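Local coordinates for cell division protein FtsZ 1 (Methanocaldococcus jannaschii, PDB 1W58) that binds GTP, probably hydrolyses it, and is thought to polymerise into the contractile Z ring at the future cell division site, at residues Ile287-Pro292 / Val331-Val336; Ile69-Gln74 / Lys90-Leu95; Lys39-Gly44 / Gly63-Ala68; Leu160-Glu165 / Ile190-Leu195. One frame throughout, in Å; residues are numbered along the deposited sequence.

Interaction 1: Ile287-Pro292 / Val331-Val336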
loop_
_atom_site.group_PDB
_atom_site.type_symbol
_atom_site.label_atom_id
_atom_site.label_comp_id
_atom_site.label_asym_id
_atom_site.label_seq_id
_atom_site.Cartn_x
_atom_site.Cartn_y
_atom_site.Cartn_z
ATOM N N ILE A 287 -10.170 -0.899 -35.800
ATOM C CA ILE A 287 -10.460 -1.774 -36.919
ATOM C C ILE A 287 -9.197 -2.509 -37.320
ATOM O O ILE A 287 -8.151 -1.896 -37.505
ATOM C CB ILE A 287 -11.007 -0.977 -38.136
ATOM C CG1 ILE A 287 -12.089 0.002 -37.677
ATOM C CG2 ILE A 287 -11.660 -1.925 -39.125
ATOM C CD1 ILE A 287 -12.652 0.872 -38.775
ATOM N N HIS A 288 -9.291 -3.829 -37.422
ATOM C CA HIS A 288 -8.148 -4.631 -37.813
ATOM C C HIS A 288 -8.558 -5.488 -38.986
ATOM O O HIS A 288 -9.390 -6.381 -38.843
ATOM C CB HIS A 288 -7.702 -5.553 -36.689
ATOM C CG HIS A 288 -6.427 -6.274 -36.982
ATOM N ND1 HIS A 288 -5.926 -7.265 -36.166
ATOM C CD2 HIS A 288 -5.519 -6.110 -37.976
ATOM C CE1 HIS A 288 -4.760 -7.677 -36.639
ATOM N NE2 HIS A 288 -4.491 -6.991 -37.737
ATOM N N VAL A 289 -7.976 -5.209 -40.145
ATOM C CA VAL A 289 -8.269 -5.966 -41.356
ATOM C C VAL A 289 -7.114 -6.941 -41.566
ATOM O O VAL A 289 -5.952 -6.564 -41.559
ATOM C CB VAL A 289 -8.454 -5.011 -42.587
ATOM C CG1 VAL A 289 -7.251 -4.132 -42.751
ATOM C CG2 VAL A 289 -8.681 -5.807 -43.846
ATOM N N MET A 290 -7.446 -8.212 -41.708
ATOM C CA MET A 290 -6.438 -9.247 -41.900
ATOM C C MET A 290 -6.693 -9.976 -43.223
ATOM O O MET A 290 -7.835 -10.073 -43.687
ATOM C CB MET A 290 -6.491 -10.243 -40.734
ATOM C CG MET A 290 -6.294 -9.598 -39.358
ATOM S SD MET A 290 -6.956 -10.583 -37.974
ATOM C CE MET A 290 -8.608 -9.953 -37.871
ATOM N N GLY A 291 -5.627 -10.488 -43.827
ATOM C CA GLY A 291 -5.773 -11.193 -45.086
ATOM C C GLY A 291 -4.470 -11.799 -45.560
ATOM O O GLY A 291 -3.490 -11.825 -44.807
ATOM N N PRO A 292 -4.427 -12.301 -46.809
ATOM C CA PRO A 292 -3.236 -12.917 -47.408
ATOM C C PRO A 292 -2.243 -11.901 -47.978
ATOM O O PRO A 292 -2.458 -10.692 -47.904
ATOM C CB PRO A 292 -3.828 -13.818 -48.478
ATOM C CG PRO A 292 -4.996 -13.010 -48.963
ATOM C CD PRO A 292 -5.608 -12.496 -47.675
ATOM N N VAL A 331 -9.985 -12.347 -46.343
ATOM C CA VAL A 331 -9.679 -11.149 -45.570
ATOM C C VAL A 331 -10.665 -11.160 -44.403
ATOM O O VAL A 331 -11.882 -11.272 -44.600
ATOM C CB VAL A 331 -9.845 -9.818 -46.365
ATOM C CG1 VAL A 331 -8.834 -9.757 -47.487
ATOM C CG2 VAL A 331 -11.257 -9.675 -46.879
ATOM N N ARG A 332 -10.136 -11.082 -43.188
ATOM C CA ARG A 332 -10.983 -11.086 -42.006
ATOM C C ARG A 332 -10.999 -9.688 -41.426
ATOM O O ARG A 332 -9.984 -8.998 -41.438
ATOM C CB ARG A 332 -10.451 -12.074 -40.975
ATOM C CG ARG A 332 -11.400 -12.284 -39.816
ATOM C CD ARG A 332 -10.745 -13.072 -38.697
ATOM N NE ARG A 332 -10.536 -14.481 -39.015
ATOM C CZ ARG A 332 -9.354 -15.089 -38.952
ATOM N NH1 ARG A 332 -8.270 -14.408 -38.591
ATOM N NH2 ARG A 332 -9.258 -16.386 -39.220
ATOM N N VAL A 333 -12.156 -9.259 -40.939
ATOM C CA VAL A 333 -12.274 -7.928 -40.351
ATOM C C VAL A 333 -12.759 -7.975 -38.896
ATOM O O VAL A 333 -13.780 -8.610 -38.591
ATOM C CB VAL A 333 -13.233 -7.036 -41.182
ATOM C CG1 VAL A 333 -13.459 -5.706 -40.473
ATOM C CG2 VAL A 333 -12.630 -6.771 -42.568
ATOM N N LEU A 334 -12.011 -7.314 -38.006
ATOM C CA LEU A 334 -12.357 -7.244 -36.587
ATOM C C LEU A 334 -12.722 -5.821 -36.260
ATOM O O LEU A 334 -11.938 -4.919 -36.474
ATOM C CB LEU A 334 -11.178 -7.667 -35.706
ATOM C CG LEU A 334 -11.305 -7.474 -34.176
ATOM C CD1 LEU A 334 -12.467 -8.262 -33.612
ATOM C CD2 LEU A 334 -10.026 -7.938 -33.505
ATOM N N LEU A 335 -13.925 -5.623 -35.757
ATOM C CA LEU A 335 -14.403 -4.304 -35.372
ATOM C C LEU A 335 -14.662 -4.225 -33.873
ATOM O O LEU A 335 -15.376 -5.076 -33.320
ATOM C CB LEU A 335 -15.728 -3.992 -36.049
ATOM C CG LEU A 335 -15.797 -3.120 -37.285
ATOM C CD1 LEU A 335 -14.723 -3.537 -38.286
ATOM C CD2 LEU A 335 -17.201 -3.263 -37.862
ATOM N N VAL A 336 -14.089 -3.212 -33.222
ATOM C CA VAL A 336 -14.336 -2.989 -31.806
ATOM C C VAL A 336 -14.858 -1.562 -31.740
ATOM O O VAL A 336 -14.142 -0.601 -32.015
ATOM C CB VAL A 336 -13.057 -3.108 -30.924
ATOM C CG1 VAL A 336 -13.452 -2.939 -29.445
ATOM C CG2 VAL A 336 -12.345 -4.463 -31.150
#
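I287 and L335 lie side by side on neighbouring antiparallel strands, a non-hydrogen-bonded pair at the centre of the four-stranded mixed sheet of the FtsZ C-terminal domain. Packing is tight here, I287 CG2 pressing on L335 CD1 at 3.6 Å; on the same face V289 and V333 meet more loosely, CG2 to CG2 4.3 Å. Branched aliphatic residues suit this buried interior because helices 261-270 and 297-308 pack over them. Backbone bonds close the middle, among them H288 N to L334 O at 3.0 Å. A glycine suits position 291, since a CB would probably crowd V331 CG1. On the other face H288 NE2 bonds T322 OG1, and M290 CG sits 3.5 Å above the centre of the imidazole. The solvent side is the end at partly exposed R332, whose NE makes a weak, long ion pair with E255. The M290 chain bends at its thioether (chi3 -90°), bringing CE to 3.9 Å from R332 CD while SD lies at the guanidinium edge, 4.1 Å from R332 NH1.

Interaction 2: Ile69-Gln74 / Lys90-Leu95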
loop_
_atom_site.group_PDB
_atom_site.type_symbol
_atom_site.label_atom_id
_atom_site.label_comp_id
_atom_site.label_asym_id
_atom_site.label_seq_id
_atom_site.Cartn_x
_atom_site.Cartn_y
_atom_site.Cartn_z
ATOM N N ILE A 69 -4.064 -16.917 -13.795
ATOM C CA ILE A 69 -4.325 -16.909 -12.373
ATOM C C ILE A 69 -5.583 -17.691 -12.015
ATOM O O ILE A 69 -6.608 -17.640 -12.704
ATOM C CB ILE A 69 -4.375 -15.462 -11.750
ATOM C CG1 ILE A 69 -5.775 -14.898 -11.773
ATOM C CG2 ILE A 69 -3.433 -14.535 -12.475
ATOM C CD1 ILE A 69 -5.815 -13.529 -11.199
ATOM N N ASN A 70 -5.483 -18.449 -10.930
ATOM C CA ASN A 70 -6.601 -19.255 -10.509
ATOM C C ASN A 70 -6.575 -19.535 -9.028
ATOM O O ASN A 70 -5.551 -19.445 -8.340
ATOM C CB ASN A 70 -6.613 -20.575 -11.288
ATOM C CG ASN A 70 -8.015 -21.049 -11.626
ATOM O OD1 ASN A 70 -8.256 -21.569 -12.713
ATOM N ND2 ASN A 70 -8.941 -20.876 -10.702
ATOM N N THR A 71 -7.751 -19.888 -8.562
ATOM C CA THR A 71 -8.002 -20.221 -7.185
ATOM C C THR A 71 -7.907 -21.765 -7.114
ATOM O O THR A 71 -7.637 -22.328 -6.052
ATOM C CB THR A 71 -9.383 -19.708 -6.890
ATOM O OG1 THR A 71 -9.469 -19.213 -5.559
ATOM C CG2 THR A 71 -10.353 -20.735 -7.166
ATOM N N ASP A 72 -8.103 -22.421 -8.275
ATOM C CA ASP A 72 -8.051 -23.890 -8.451
ATOM C C ASP A 72 -6.664 -24.384 -8.909
ATOM O O ASP A 72 -6.269 -24.177 -10.054
ATOM C CB ASP A 72 -9.088 -24.326 -9.500
ATOM C CG ASP A 72 -9.192 -25.855 -9.652
ATOM O OD1 ASP A 72 -8.187 -26.537 -9.927
ATOM O OD2 ASP A 72 -10.304 -26.384 -9.509
ATOM N N ALA A 73 -5.943 -25.072 -8.034
ATOM C CA ALA A 73 -4.617 -25.552 -8.380
ATOM C C ALA A 73 -4.536 -26.499 -9.597
ATOM O O ALA A 73 -3.655 -26.353 -10.460
ATOM C CB ALA A 73 -4.001 -26.211 -7.171
ATOM N N GLN A 74 -5.443 -27.465 -9.673
ATOM C CA GLN A 74 -5.419 -28.425 -10.774
ATOM C C GLN A 74 -5.538 -27.739 -12.116
ATOM O O GLN A 74 -4.812 -28.078 -13.064
ATOM C CB GLN A 74 -6.556 -29.435 -10.633
ATOM C CG GLN A 74 -6.551 -30.246 -9.338
ATOM C CD GLN A 74 -5.666 -31.474 -9.410
ATOM O OE1 GLN A 74 -4.511 -31.467 -8.952
ATOM N NE2 GLN A 74 -6.203 -32.546 -10.002
ATOM N N LYS A 90 -4.664 -18.883 1.269
ATOM C CA LYS A 90 -5.106 -19.051 2.633
ATOM C C LYS A 90 -6.620 -19.221 2.715
ATOM O O LYS A 90 -7.125 -19.975 3.557
ATOM C CB LYS A 90 -4.655 -17.853 3.460
ATOM C CG LYS A 90 -3.152 -17.683 3.431
ATOM C CD LYS A 90 -2.735 -16.377 4.053
ATOM C CE LYS A 90 -1.237 -16.176 3.945
ATOM N NZ LYS A 90 -0.939 -14.725 4.053
ATOM N N LEU A 91 -7.334 -18.527 1.832
ATOM C CA LEU A 91 -8.792 -18.567 1.802
ATOM C C LEU A 91 -9.315 -19.899 1.244
ATOM O O LEU A 91 -9.918 -20.680 1.946
ATOM C CB LEU A 91 -9.308 -17.406 0.954
ATOM C CG LEU A 91 -10.812 -17.258 0.930
ATOM C CD1 LEU A 91 -11.293 -16.934 2.357
ATOM C CD2 LEU A 91 -11.193 -16.138 -0.024
ATOM N N THR A 92 -9.127 -20.116 -0.043
ATOM C CA THR A 92 -9.534 -21.343 -0.693
ATOM C C THR A 92 -8.208 -22.018 -0.520
ATOM O O THR A 92 -7.244 -21.346 -0.148
ATOM C CB THR A 92 -9.817 -21.094 -2.178
ATOM O OG1 THR A 92 -8.670 -20.491 -2.784
ATOM C CG2 THR A 92 -10.996 -20.148 -2.336
ATOM N N ARG A 93 -8.089 -23.309 -0.739
ATOM C CA ARG A 93 -6.744 -23.832 -0.525
ATOM C C ARG A 93 -6.279 -24.554 -1.751
ATOM O O ARG A 93 -5.892 -25.715 -1.689
ATOM C CB ARG A 93 -6.710 -24.740 0.702
ATOM C CG ARG A 93 -6.843 -23.971 2.014
ATOM C CD ARG A 93 -6.832 -24.892 3.227
ATOM N NE ARG A 93 -8.035 -25.730 3.302
ATOM C CZ ARG A 93 -8.163 -26.798 4.092
ATOM N NH1 ARG A 93 -7.159 -27.171 4.884
ATOM N NH2 ARG A 93 -9.300 -27.493 4.090
ATOM N N GLY A 94 -6.322 -23.831 -2.865
ATOM C CA GLY A 94 -5.944 -24.381 -4.148
ATOM C C GLY A 94 -7.079 -25.264 -4.620
ATOM O O GLY A 94 -6.942 -26.003 -5.581
ATOM N N LEU A 95 -8.215 -25.168 -3.941
ATOM C CA LEU A 95 -9.357 -25.997 -4.269
ATOM C C LEU A 95 -10.539 -25.277 -4.902
ATOM O O LEU A 95 -11.678 -25.650 -4.640
ATOM C CB LEU A 95 -9.844 -26.728 -3.007
ATOM C CG LEU A 95 -8.798 -27.446 -2.132
ATOM C CD1 LEU A 95 -9.447 -27.936 -0.842
ATOM C CD2 LEU A 95 -8.181 -28.611 -2.898
HETATM O O HOH W 1 -6.337 -21.117 -3.628
HETATM O O HOH W 2 -7.259 -28.108 -7.075
#
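T71 and T92 meet through their hydroxyls, OG1 to OG1 at 3.2 Å, with the two side chains crossing at about a right angle; a chi1 of 55° tucks T92 OG1 over its own backbone, where it also bonds G88 O. The direct backbone bond runs from A73 N to G94 O, 2.8 Å and nearly straight at 167°, though the donor stands well above the carbonyl plane. A weaker CA-H...O contact joins G94 CA to T71 O at 3.3 Å. Water supplies the rest: one molecule links T71 O, T92 OG1 and G94 N, while a second accepts from Q74 N and donates to G94 O at 2.6 Å. Shape limits G94, which has a positive phi and where a CB would crowd A73 CB. D72, a short-chain acceptor at the N-cap, takes Q75 N through OD1 and so caps the short helix. T71 touches the bound nucleotide, and the side chain of D72 comes within about 5 Å of the bound magnesium ion. These turns correspond to the T2 and T3 loops of the tubulin/FtsZ nucleotide site.

Interaction 3: Lys39-Gly44 / Gly63-Ala68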
loop_
_atom_site.group_PDB
_atom_site.type_symbol
_atom_site.label_atom_id
_atom_site.label_comp_id
_atom_site.label_asym_id
_atom_site.label_seq_id
_atom_site.Cartn_x
_atom_site.Cartn_y
_atom_site.Cartn_z
ATOM N N LYS A 39 4.912 -2.756 -24.281
ATOM C CA LYS A 39 4.958 -4.029 -23.584
ATOM C C LYS A 39 3.537 -4.372 -23.153
ATOM O O LYS A 39 2.908 -3.603 -22.421
ATOM C CB LYS A 39 5.908 -3.934 -22.392
ATOM C CG LYS A 39 7.378 -3.922 -22.815
ATOM C CD LYS A 39 8.307 -4.278 -21.658
ATOM C CE LYS A 39 8.963 -3.044 -21.091
ATOM N NZ LYS A 39 7.946 -1.990 -20.873
ATOM N N ILE A 40 3.032 -5.504 -23.652
ATOM C CA ILE A 40 1.668 -5.978 -23.372
ATOM C C ILE A 40 1.626 -7.264 -22.548
ATOM O O ILE A 40 2.407 -8.192 -22.769
ATOM C CB ILE A 40 0.881 -6.304 -24.676
ATOM C CG1 ILE A 40 0.792 -5.086 -25.592
ATOM C CG2 ILE A 40 -0.509 -6.827 -24.333
ATOM C CD1 ILE A 40 1.903 -5.031 -26.570
ATOM N N THR A 41 0.692 -7.324 -21.610
ATOM C CA THR A 41 0.523 -8.518 -20.796
ATOM C C THR A 41 -0.931 -8.960 -20.851
ATOM O O THR A 41 -1.851 -8.141 -20.758
ATOM C CB THR A 41 0.914 -8.271 -19.323
ATOM O OG1 THR A 41 2.297 -7.916 -19.254
ATOM C CG2 THR A 41 0.695 -9.530 -18.483
ATOM N N VAL A 42 -1.136 -10.260 -21.033
ATOM C CA VAL A 42 -2.483 -10.823 -21.070
ATOM C C VAL A 42 -2.636 -11.666 -19.815
ATOM O O VAL A 42 -1.793 -12.519 -19.542
ATOM C CB VAL A 42 -2.710 -11.715 -22.307
ATOM C CG1 VAL A 42 -4.153 -12.223 -22.316
ATOM C CG2 VAL A 42 -2.420 -10.914 -23.587
ATOM N N VAL A 43 -3.696 -11.392 -19.058
ATOM C CA VAL A 43 -4.007 -12.081 -17.804
ATOM C C VAL A 43 -5.348 -12.789 -17.916
ATOM O O VAL A 43 -6.384 -12.137 -18.137
ATOM C CB VAL A 43 -4.097 -11.075 -16.608
ATOM C CG1 VAL A 43 -4.319 -11.826 -15.292
ATOM C CG2 VAL A 43 -2.816 -10.240 -16.527
ATOM N N GLY A 44 -5.330 -14.116 -17.774
ATOM C CA GLY A 44 -6.559 -14.901 -17.854
ATOM C C GLY A 44 -6.926 -15.396 -16.464
ATOM O O GLY A 44 -6.092 -16.005 -15.782
ATOM N N GLY A 63 4.472 -10.459 -29.460
ATOM C CA GLY A 63 4.870 -9.536 -28.406
ATOM C C GLY A 63 3.907 -9.243 -27.267
ATOM O O GLY A 63 3.398 -8.117 -27.160
ATOM N N ALA A 64 3.686 -10.245 -26.408
ATOM C CA ALA A 64 2.788 -10.127 -25.256
ATOM C C ALA A 64 3.031 -11.298 -24.301
ATOM O O ALA A 64 2.973 -12.456 -24.705
ATOM C CB ALA A 64 1.322 -10.120 -25.725
ATOM N N LYS A 65 3.336 -11.019 -23.041
ATOM C CA LYS A 65 3.545 -12.131 -22.138
ATOM C C LYS A 65 2.195 -12.575 -21.583
ATOM O O LYS A 65 1.227 -11.794 -21.562
ATOM C CB LYS A 65 4.526 -11.778 -21.022
ATOM C CG LYS A 65 3.986 -11.060 -19.807
ATOM C CD LYS A 65 4.922 -11.367 -18.630
ATOM C CE LYS A 65 4.645 -10.530 -17.397
ATOM N NZ LYS A 65 5.512 -10.959 -16.257
ATOM N N THR A 66 2.137 -13.846 -21.187
ATOM C CA THR A 66 0.914 -14.461 -20.659
ATOM C C THR A 66 0.974 -14.805 -19.171
ATOM O O THR A 66 1.912 -15.460 -18.691
ATOM C CB THR A 66 0.539 -15.755 -21.449
ATOM O OG1 THR A 66 1.678 -16.631 -21.545
ATOM C CG2 THR A 66 0.036 -15.395 -22.836
ATOM N N VAL A 67 -0.035 -14.333 -18.447
ATOM C CA VAL A 67 -0.162 -14.574 -17.016
ATOM C C VAL A 67 -1.471 -15.314 -16.734
ATOM O O VAL A 67 -2.543 -14.858 -17.123
ATOM C CB VAL A 67 -0.180 -13.248 -16.224
ATOM C CG1 VAL A 67 -0.484 -13.529 -14.744
ATOM C CG2 VAL A 67 1.146 -12.557 -16.352
ATOM N N ALA A 68 -1.391 -16.443 -16.045
ATOM C CA ALA A 68 -2.595 -17.200 -15.725
ATOM C C ALA A 68 -2.826 -17.147 -14.222
ATOM O O ALA A 68 -1.874 -17.292 -13.449
ATOM C CB ALA A 68 -2.433 -18.645 -16.170
#
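T41 fills the groove between K65 and V67 on the neighbouring parallel strand. With OG1 anti to the carbonyl carbon (chi1 -62°), the hydroxyl is turned to K65 CG at 3.6 Å and CG2 to V67 CG2 at 3.7 Å. The hydroxyl is not wasted there, being hydrogen-bonded to S122 OG. An alanine at T41 removes the methyl and the hydroxyl, which would probably leave a gap beside V67 CG2 and S122 OG without this partner. Farther along this face V43 CG2 leans on V67 CB, the two valines side by side. The strands are the outer limbs of a beta-alpha-beta crossover whose helix, 46-59, packs through I53 and L56 on V42, in the Rossmann-like GTPase domain. At the start of the strands A64 is small enough to fit beside I40, CB to CB 4.0 Å, while I40 CD1 reaches over to G63 O at 3.5 Å. Between the faces, V42 is gripped twice: its N donates to K65 O at 2.9 Å and its O accepts V67 N at 2.8 Å.

Interaction 4: Leu160-Glu165 / Ile190-Leu195. With G2P (phosphomethylphosphonic acid guanylate ester), chain B.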
loop_
_atom_site.group_PDB
_atom_site.type_symbol
_atom_site.label_atom_id
_atom_site.label_comp_id
_atom_site.label_asym_id
_atom_site.label_seq_id
_atom_site.Cartn_x
_atom_site.Cartn_y
_atom_site.Cartn_z
ATOM N N LEU A 160 -20.252 -13.103 -21.481
ATOM C CA LEU A 160 -21.408 -13.236 -20.605
ATOM C C LEU A 160 -21.826 -14.694 -20.875
ATOM O O LEU A 160 -21.696 -15.152 -22.002
ATOM C CB LEU A 160 -22.490 -12.260 -21.050
ATOM C CG LEU A 160 -22.809 -11.079 -20.140
ATOM C CD1 LEU A 160 -21.600 -10.647 -19.325
ATOM C CD2 LEU A 160 -23.338 -9.960 -21.022
ATOM N N PRO A 161 -22.330 -15.435 -19.863
ATOM C CA PRO A 161 -22.730 -16.842 -20.072
ATOM C C PRO A 161 -23.942 -17.083 -20.983
ATOM O O PRO A 161 -24.734 -16.160 -21.244
ATOM C CB PRO A 161 -23.000 -17.324 -18.654
ATOM C CG PRO A 161 -23.679 -16.103 -18.043
ATOM C CD PRO A 161 -22.759 -14.966 -18.526
ATOM N N PHE A 162 -24.087 -18.321 -21.470
ATOM C CA PHE A 162 -25.253 -18.682 -22.309
ATOM C C PHE A 162 -26.483 -18.647 -21.391
ATOM O O PHE A 162 -26.313 -18.757 -20.177
ATOM C CB PHE A 162 -25.088 -20.082 -22.844
ATOM C CG PHE A 162 -24.004 -20.228 -23.861
ATOM C CD1 PHE A 162 -24.224 -19.869 -25.186
ATOM C CD2 PHE A 162 -22.793 -20.802 -23.525
ATOM C CE1 PHE A 162 -23.242 -20.095 -26.163
ATOM C CE2 PHE A 162 -21.812 -21.032 -24.489
ATOM C CZ PHE A 162 -22.031 -20.680 -25.806
ATOM N N VAL A 163 -27.705 -18.488 -21.915
ATOM C CA VAL A 163 -28.860 -18.462 -21.000
ATOM C C VAL A 163 -29.156 -19.844 -20.409
ATOM O O VAL A 163 -29.568 -19.960 -19.260
ATOM C CB VAL A 163 -30.165 -17.916 -21.648
ATOM C CG1 VAL A 163 -29.858 -16.678 -22.480
ATOM C CG2 VAL A 163 -30.848 -18.985 -22.446
ATOM N N MET A 164 -28.928 -20.895 -21.181
ATOM C CA MET A 164 -29.169 -22.231 -20.661
ATOM C C MET A 164 -28.384 -22.468 -19.360
ATOM O O MET A 164 -28.703 -23.373 -18.594
ATOM C CB MET A 164 -28.786 -23.284 -21.699
ATOM C CG MET A 164 -27.320 -23.312 -22.023
ATOM S SD MET A 164 -27.022 -24.289 -23.486
ATOM C CE MET A 164 -25.308 -24.666 -23.267
ATOM N N GLU A 165 -27.364 -21.658 -19.099
ATOM C CA GLU A 165 -26.608 -21.836 -17.877
ATOM C C GLU A 165 -27.443 -21.385 -16.675
ATOM O O GLU A 165 -27.118 -21.705 -15.534
ATOM C CB GLU A 165 -25.293 -21.064 -17.943
ATOM C CG GLU A 165 -24.367 -21.476 -19.095
ATOM C CD GLU A 165 -22.956 -20.941 -18.906
ATOM O OE1 GLU A 165 -22.467 -21.036 -17.767
ATOM O OE2 GLU A 165 -22.338 -20.444 -19.871
ATOM N N ILE A 190 -18.528 -9.779 -24.861
ATOM C CA ILE A 190 -19.000 -10.707 -25.892
ATOM C C ILE A 190 -20.129 -11.528 -25.232
ATOM O O ILE A 190 -19.872 -12.340 -24.350
ATOM C CB ILE A 190 -17.956 -11.772 -26.270
ATOM C CG1 ILE A 190 -16.545 -11.190 -26.308
ATOM C CG2 ILE A 190 -18.368 -12.430 -27.565
ATOM C CD1 ILE A 190 -16.166 -10.582 -27.574
ATOM N N PRO A 191 -21.386 -11.330 -25.637
ATOM C CA PRO A 191 -22.464 -12.117 -25.016
ATOM C C PRO A 191 -22.577 -13.479 -25.725
ATOM O O PRO A 191 -23.106 -13.533 -26.833
ATOM C CB PRO A 191 -23.715 -11.270 -25.259
ATOM C CG PRO A 191 -23.206 -9.983 -25.904
ATOM C CD PRO A 191 -21.932 -10.359 -26.591
ATOM N N ASN A 192 -22.089 -14.557 -25.099
ATOM C CA ASN A 192 -22.117 -15.901 -25.697
ATOM C C ASN A 192 -23.471 -16.306 -26.293
ATOM O O ASN A 192 -23.516 -17.060 -27.254
ATOM C CB ASN A 192 -21.723 -16.966 -24.673
ATOM C CG ASN A 192 -20.213 -17.104 -24.493
ATOM O OD1 ASN A 192 -19.767 -17.723 -23.538
ATOM N ND2 ASN A 192 -19.434 -16.556 -25.404
ATOM N N GLU A 193 -24.568 -15.820 -25.726
ATOM C CA GLU A 193 -25.879 -16.187 -26.239
ATOM C C GLU A 193 -26.108 -15.799 -27.698
ATOM O O GLU A 193 -26.890 -16.459 -28.382
ATOM C CB GLU A 193 -26.987 -15.581 -25.376
ATOM C CG GLU A 193 -28.400 -16.092 -25.679
ATOM C CD GLU A 193 -28.581 -17.600 -25.429
ATOM O OE1 GLU A 193 -27.773 -18.208 -24.698
ATOM O OE2 GLU A 193 -29.549 -18.181 -25.959
ATOM N N LYS A 194 -25.440 -14.743 -28.175
ATOM C CA LYS A 194 -25.607 -14.307 -29.550
ATOM C C LYS A 194 -24.980 -15.296 -30.502
ATOM O O LYS A 194 -25.286 -15.287 -31.685
ATOM C CB LYS A 194 -24.953 -12.941 -29.807
ATOM C CG LYS A 194 -25.347 -11.835 -28.875
ATOM C CD LYS A 194 -26.841 -11.740 -28.675
ATOM C CE LYS A 194 -27.561 -11.135 -29.852
ATOM N NZ LYS A 194 -28.976 -10.832 -29.458
ATOM N N LEU A 195 -24.074 -16.125 -30.003
ATOM C CA LEU A 195 -23.408 -17.106 -30.850
ATOM C C LEU A 195 -24.403 -18.033 -31.562
ATOM O O LEU A 195 -24.084 -18.612 -32.600
ATOM C CB LEU A 195 -22.413 -17.925 -30.017
ATOM C CG LEU A 195 -20.960 -17.416 -29.947
ATOM C CD1 LEU A 195 -20.930 -15.910 -30.089
ATOM C CD2 LEU A 195 -20.302 -17.862 -28.627
HETATM P PG G2P B . -14.804 -21.205 -10.047
HETATM O O1G G2P B . -15.677 -20.950 -8.904
HETATM O O2G G2P B . -15.051 -22.537 -10.584
HETATM O O3G G2P B . -13.328 -21.278 -9.587
HETATM O O3B G2P B . -14.977 -19.971 -11.116
HETATM P PB G2P B . -14.254 -19.797 -12.600
HETATM O O1B G2P B . -13.904 -18.391 -12.822
HETATM O O2B G2P B . -13.145 -20.656 -12.923
HETATM C C3A G2P B . -15.592 -20.106 -13.725
HETATM P PA G2P B . -15.120 -20.863 -15.279
HETATM O O1A G2P B . -13.844 -20.363 -15.828
HETATM O O2A G2P B . -15.319 -22.316 -15.303
HETATM O "O5'" G2P B . -16.222 -20.087 -16.107
HETATM C "C5'" G2P B . -17.606 -20.178 -15.921
HETATM C "C4'" G2P B . -18.297 -19.367 -17.046
HETATM O "O4'" G2P B . -17.371 -19.121 -18.169
HETATM C "C3'" G2P B . -19.498 -20.158 -17.577
HETATM O "O3'" G2P B . -20.679 -19.558 -17.029
HETATM C "C2'" G2P B . -19.354 -20.076 -19.102
HETATM O "O2'" G2P B . -20.184 -19.084 -19.661
HETATM C "C1'" G2P B . -17.891 -19.729 -19.385
HETATM N N9 G2P B . -17.081 -20.947 -19.718
HETATM C C8 G2P B . -16.888 -22.111 -18.980
HETATM N N7 G2P B . -16.122 -22.999 -19.521
HETATM C C5 G2P B . -15.744 -22.422 -20.741
HETATM C C6 G2P B . -14.885 -22.917 -21.814
HETATM O O6 G2P B . -14.276 -23.999 -21.890
HETATM N N1 G2P B . -14.777 -21.996 -22.874
HETATM C C2 G2P B . -15.397 -20.750 -22.928
HETATM N N2 G2P B . -15.187 -19.989 -24.018
HETATM N N3 G2P B . -16.190 -20.293 -21.930
HETATM C C4 G2P B . -16.329 -21.156 -20.875
HETATM O O HOH W 3 -24.804 -14.139 -23.359
HETATM O O HOH W 4 -28.256 -20.839 -24.297
#
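The F162 ring lies over N192 CB, which points at its centre in a CH-pi contact 3.7 Å from the centroid and only 8° off the normal. A flat apolar ring suits this buried place, for F208 also meets it edge-to-face. An alanine here removes the ring and would probably open a gap over N192 CB and leave F208 without its edge-to-face partner. At the ring edge sits E193 OE1, which accepts V163 N at 2.8 Å, an almost straight bond (171°) reaching it from above the carboxylate plane; the bend at chi2 (63°) turns the carboxylate back toward V163. L160 N donates to I190 O and N192 N to L160 O, a single parallel bridge at the strand ends. The loop then carries E165 to the nucleotide. Its OE2 accepts ribose O2' at 2.6 Å as well as F162 N, and OE1 takes O3' at a very short 2.4 Å. Two oxygens meeting two hydroxyls are consistent with recognition of the ribose, and the F162 amide may help to fix the carboxylate.

Along the chain the order is interaction 3, interaction 2, interaction 4, then interaction 1. The first three share the six-stranded parallel sheet of the GTPase domain. Interactions 3 and 2 both use strand 65-70 and touch, I69 N lying 3.0 Å from G44 O in a probable hydrogen bond. Interaction 4 lies at the outermost strand 186-191, its centre 26 Å from that of interaction 2; the bound nucleotide lies between them, touched by T71 and held at the ribose by E165. Interactions 2 and 4 thus flank one GTP site, whereas interaction 1 belongs to the C-terminal sheet, away from that site, its nearest atoms about 7 Å from interaction 4.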